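Local coordinates for protein RNA polymerase sigma factor SIGMA-28 (FliA) (Aquifex aeolicus, PDB 1RP3) that probably acts as a flagellar sigma factor, directing RNA polymerase to promoter DNA, and is held inactive in complex with the anti-sigma factor FlgM, at residues R114-A122 with L213-S221. Residues are numbered along the deposited sequence; the frame is centred on the assembly and turned at random.
Sequences REPTDEEVA and LETSVSRVS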
loop_
_atom_site.group_PDB
_atom_site.type_symbol
_atom_site.label_atom_id
_atom_site.label_comp_id
_atom_site.label_asym_id
_atom_site.label_seq_id
_atom_site.Cartn_x
_atom_site.Cartn_y
_atom_site.Cartn_z
ATOM N N ARG A 114 -7.507 -32.475 -1.050
ATOM C CA ARG A 114 -7.456 -31.328 -0.147
ATOM C C ARG A 114 -6.640 -30.193 -0.751
ATOM O O ARG A 114 -6.086 -30.316 -1.847
ATOM C CB ARG A 114 -6.785 -31.735 1.162
ATOM C CG ARG A 114 -5.381 -32.302 0.967
ATOM C CD ARG A 114 -4.561 -32.229 2.248
ATOM N NE ARG A 114 -3.319 -32.994 2.154
ATOM C CZ ARG A 114 -2.182 -32.551 1.623
ATOM N NH1 ARG A 114 -2.107 -31.322 1.118
ATOM N NH2 ARG A 114 -1.110 -33.337 1.616
ATOM N N GLU A 115 -6.550 -29.094 -0.013
ATOM C CA GLU A 115 -5.768 -27.944 -0.443
ATOM C C GLU A 115 -4.286 -28.255 -0.202
ATOM O O GLU A 115 -3.919 -28.750 0.859
ATOM C CB GLU A 115 -6.173 -26.719 0.380
ATOM C CG GLU A 115 -5.448 -25.431 0.014
ATOM C CD GLU A 115 -5.896 -24.852 -1.314
ATOM O OE1 GLU A 115 -7.115 -24.874 -1.595
ATOM O OE2 GLU A 115 -5.022 -24.358 -2.062
ATOM N N PRO A 116 -3.416 -27.970 -1.183
ATOM C CA PRO A 116 -1.974 -28.230 -1.044
ATOM C C PRO A 116 -1.312 -27.277 -0.049
ATOM O O PRO A 116 -1.852 -26.217 0.254
ATOM C CB PRO A 116 -1.434 -27.936 -2.446
ATOM C CG PRO A 116 -2.622 -28.049 -3.337
ATOM C CD PRO A 116 -3.726 -27.455 -2.526
ATOM N N THR A 117 -0.146 -27.652 0.459
ATOM C CA THR A 117 0.580 -26.775 1.372
ATOM C C THR A 117 1.501 -25.952 0.479
ATOM O O THR A 117 1.675 -26.284 -0.692
ATOM C CB THR A 117 1.456 -27.562 2.388
ATOM O OG1 THR A 117 2.487 -28.277 1.701
ATOM C CG2 THR A 117 0.627 -28.541 3.168
ATOM N N ASP A 118 2.107 -24.900 1.018
ATOM C CA ASP A 118 3.022 -24.086 0.223
ATOM C C ASP A 118 4.276 -24.885 -0.143
ATOM O O ASP A 118 4.838 -24.729 -1.237
ATOM C CB ASP A 118 3.398 -22.808 0.980
ATOM C CG ASP A 118 2.183 -21.936 1.297
ATOM O OD1 ASP A 118 1.384 -21.646 0.374
ATOM O OD2 ASP A 118 2.012 -21.554 2.478
ATOM N N GLU A 119 4.690 -25.765 0.765
ATOM C CA GLU A 119 5.866 -26.597 0.539
ATOM C C GLU A 119 5.597 -27.545 -0.622
ATOM O O GLU A 119 6.494 -27.814 -1.431
ATOM C CB GLU A 119 6.214 -27.409 1.793
ATOM C CG GLU A 119 5.474 -26.991 3.064
ATOM C CD GLU A 119 6.002 -25.718 3.676
ATOM O OE1 GLU A 119 7.235 -25.528 3.718
ATOM O OE2 GLU A 119 5.185 -24.907 4.139
ATOM N N GLU A 120 4.352 -28.013 -0.723
ATOM C CA GLU A 120 3.963 -28.928 -1.796
ATOM C C GLU A 120 3.817 -28.219 -3.141
ATOM O O GLU A 120 4.099 -28.803 -4.194
ATOM C CB GLU A 120 2.673 -29.687 -1.435
ATOM C CG GLU A 120 2.854 -30.751 -0.329
ATOM C CD GLU A 120 1.539 -31.360 0.181
ATOM O OE1 GLU A 120 0.470 -30.714 0.055
ATOM O OE2 GLU A 120 1.582 -32.489 0.738
ATOM N N VAL A 121 3.385 -26.959 -3.104
ATOM C CA VAL A 121 3.211 -26.165 -4.314
ATOM C C VAL A 121 4.582 -25.854 -4.896
ATOM O O VAL A 121 4.816 -26.020 -6.089
ATOM C CB VAL A 121 2.450 -24.832 -4.022
ATOM C CG1 VAL A 121 2.482 -23.924 -5.245
ATOM C CG2 VAL A 121 1.001 -25.115 -3.612
ATOM N N ALA A 122 5.494 -25.429 -4.031
ATOM C CA ALA A 122 6.851 -25.087 -4.436
ATOM C C ALA A 122 7.572 -26.309 -5.002
ATOM O O ALA A 122 8.375 -26.184 -5.935
ATOM C CB ALA A 122 7.621 -24.515 -3.249
ATOM N N LEU A 213 -6.974 -18.156 8.768
ATOM C CA LEU A 213 -7.906 -19.026 8.046
ATOM C C LEU A 213 -7.507 -20.508 7.983
ATOM O O LEU A 213 -8.226 -21.336 7.400
ATOM C CB LEU A 213 -8.191 -18.470 6.648
ATOM C CG LEU A 213 -8.784 -17.055 6.648
ATOM C CD1 LEU A 213 -9.155 -16.639 5.230
ATOM C CD2 LEU A 213 -10.007 -16.995 7.560
ATOM N N GLU A 214 -6.383 -20.836 8.622
ATOM C CA GLU A 214 -5.865 -22.200 8.675
ATOM C C GLU A 214 -5.641 -22.827 7.296
ATOM O O GLU A 214 -5.898 -24.015 7.100
ATOM C CB GLU A 214 -6.781 -23.082 9.523
ATOM N N THR A 215 -5.170 -22.027 6.343
ATOM C CA THR A 215 -4.906 -22.527 5.000
ATOM C C THR A 215 -3.485 -22.154 4.575
ATOM O O THR A 215 -2.670 -21.750 5.413
ATOM C CB THR A 215 -5.929 -21.968 3.989
ATOM O OG1 THR A 215 -5.766 -22.617 2.716
ATOM C CG2 THR A 215 -5.741 -20.466 3.827
ATOM N N SER A 216 -3.188 -22.313 3.283
ATOM C CA SER A 216 -1.872 -21.983 2.727
ATOM C C SER A 216 -1.807 -20.528 2.258
ATOM O O SER A 216 -2.835 -19.879 2.073
ATOM C CB SER A 216 -1.574 -22.866 1.520
ATOM O OG SER A 216 -2.428 -22.516 0.442
ATOM N N VAL A 217 -0.590 -20.041 2.033
ATOM C CA VAL A 217 -0.382 -18.683 1.548
ATOM C C VAL A 217 -0.830 -18.637 0.090
ATOM O O VAL A 217 -1.421 -17.656 -0.349
ATOM C CB VAL A 217 1.096 -18.245 1.680
ATOM C CG1 VAL A 217 1.307 -16.848 1.069
ATOM C CG2 VAL A 217 1.498 -18.243 3.152
ATOM N N SER A 218 -0.584 -19.717 -0.644
ATOM C CA SER A 218 -1.003 -19.804 -2.041
ATOM C C SER A 218 -2.518 -19.627 -2.178
ATOM O O SER A 218 -2.993 -18.961 -3.100
ATOM C CB SER A 218 -0.594 -21.145 -2.628
ATOM O OG SER A 218 0.800 -21.323 -2.479
ATOM N N ARG A 219 -3.265 -20.211 -1.246
ATOM C CA ARG A 219 -4.717 -20.108 -1.251
ATOM C C ARG A 219 -5.184 -18.684 -0.950
ATOM O O ARG A 219 -6.077 -18.162 -1.627
ATOM C CB ARG A 219 -5.325 -21.085 -0.243
ATOM C CG ARG A 219 -6.829 -20.947 -0.038
ATOM C CD ARG A 219 -7.593 -21.111 -1.341
ATOM N NE ARG A 219 -9.029 -20.968 -1.122
ATOM C CZ ARG A 219 -9.959 -21.179 -2.049
ATOM N NH1 ARG A 219 -9.611 -21.547 -3.279
ATOM N NH2 ARG A 219 -11.241 -21.021 -1.739
ATOM N N VAL A 220 -4.602 -18.063 0.075
ATOM C CA VAL A 220 -4.983 -16.704 0.431
ATOM C C VAL A 220 -4.648 -15.755 -0.715
ATOM O O VAL A 220 -5.408 -14.841 -1.017
ATOM C CB VAL A 220 -4.310 -16.237 1.741
ATOM C CG1 VAL A 220 -4.556 -14.746 1.969
ATOM C CG2 VAL A 220 -4.871 -17.011 2.906
ATOM N N SER A 221 -3.562 -16.058 -1.418
ATOM C CA SER A 221 -3.126 -15.251 -2.549
ATOM C C SER A 221 -4.054 -15.309 -3.755
ATOM O O SER A 221 -4.321 -14.270 -4.367
ATOM C CB SER A 221 -1.696 -15.608 -2.945
ATOM O OG SER A 221 -0.806 -15.168 -1.931
#
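Thr117 and Ser216, the N-cap residues of two helices, bring their CA atoms to 5.6 Å, and the segments 118-122 and 217-221 run nearly perpendicular, at 84°, with their axes 10.3 Å apart. Asp118, in the first turn of its helix, reaches across to the N-terminus of the other. Its OD2 receives Val217 N (3.0 Å) on the syn lone pair in an almost straight bond, while OD1 accepts both Ser218 N and Ser218 OG at 2.9 Å, the hydroxyl coming nearly end-on to the C-O bond. With OG anti to its carbonyl carbon and beside its own N (chi1 -56°), the Ser218 hydroxyl reaches the same oxygen as the amide. The first N-H groups of helix 217-236, with this hydroxyl, would probably stabilise the buried carboxylate's negative charge. With an alanine at Asp118 both carboxylate oxygens go, which is likely to leave Val217 N, Ser218 N and Ser218 OG without these acceptors where the two helix starts meet. Ser216 OG caps its own helix by accepting from Arg219 N. Farther out, Glu115 lies across the aliphatic part of Arg219, OE2 3.8 Å from CB, without a salt bridge. The contact joins sigma-70 region 3 to region 4 of the same chain, with Phe133 of helix 129-158 touching Asp118 and Val217, and helix 92-112 packing against Glu115 and Pro116.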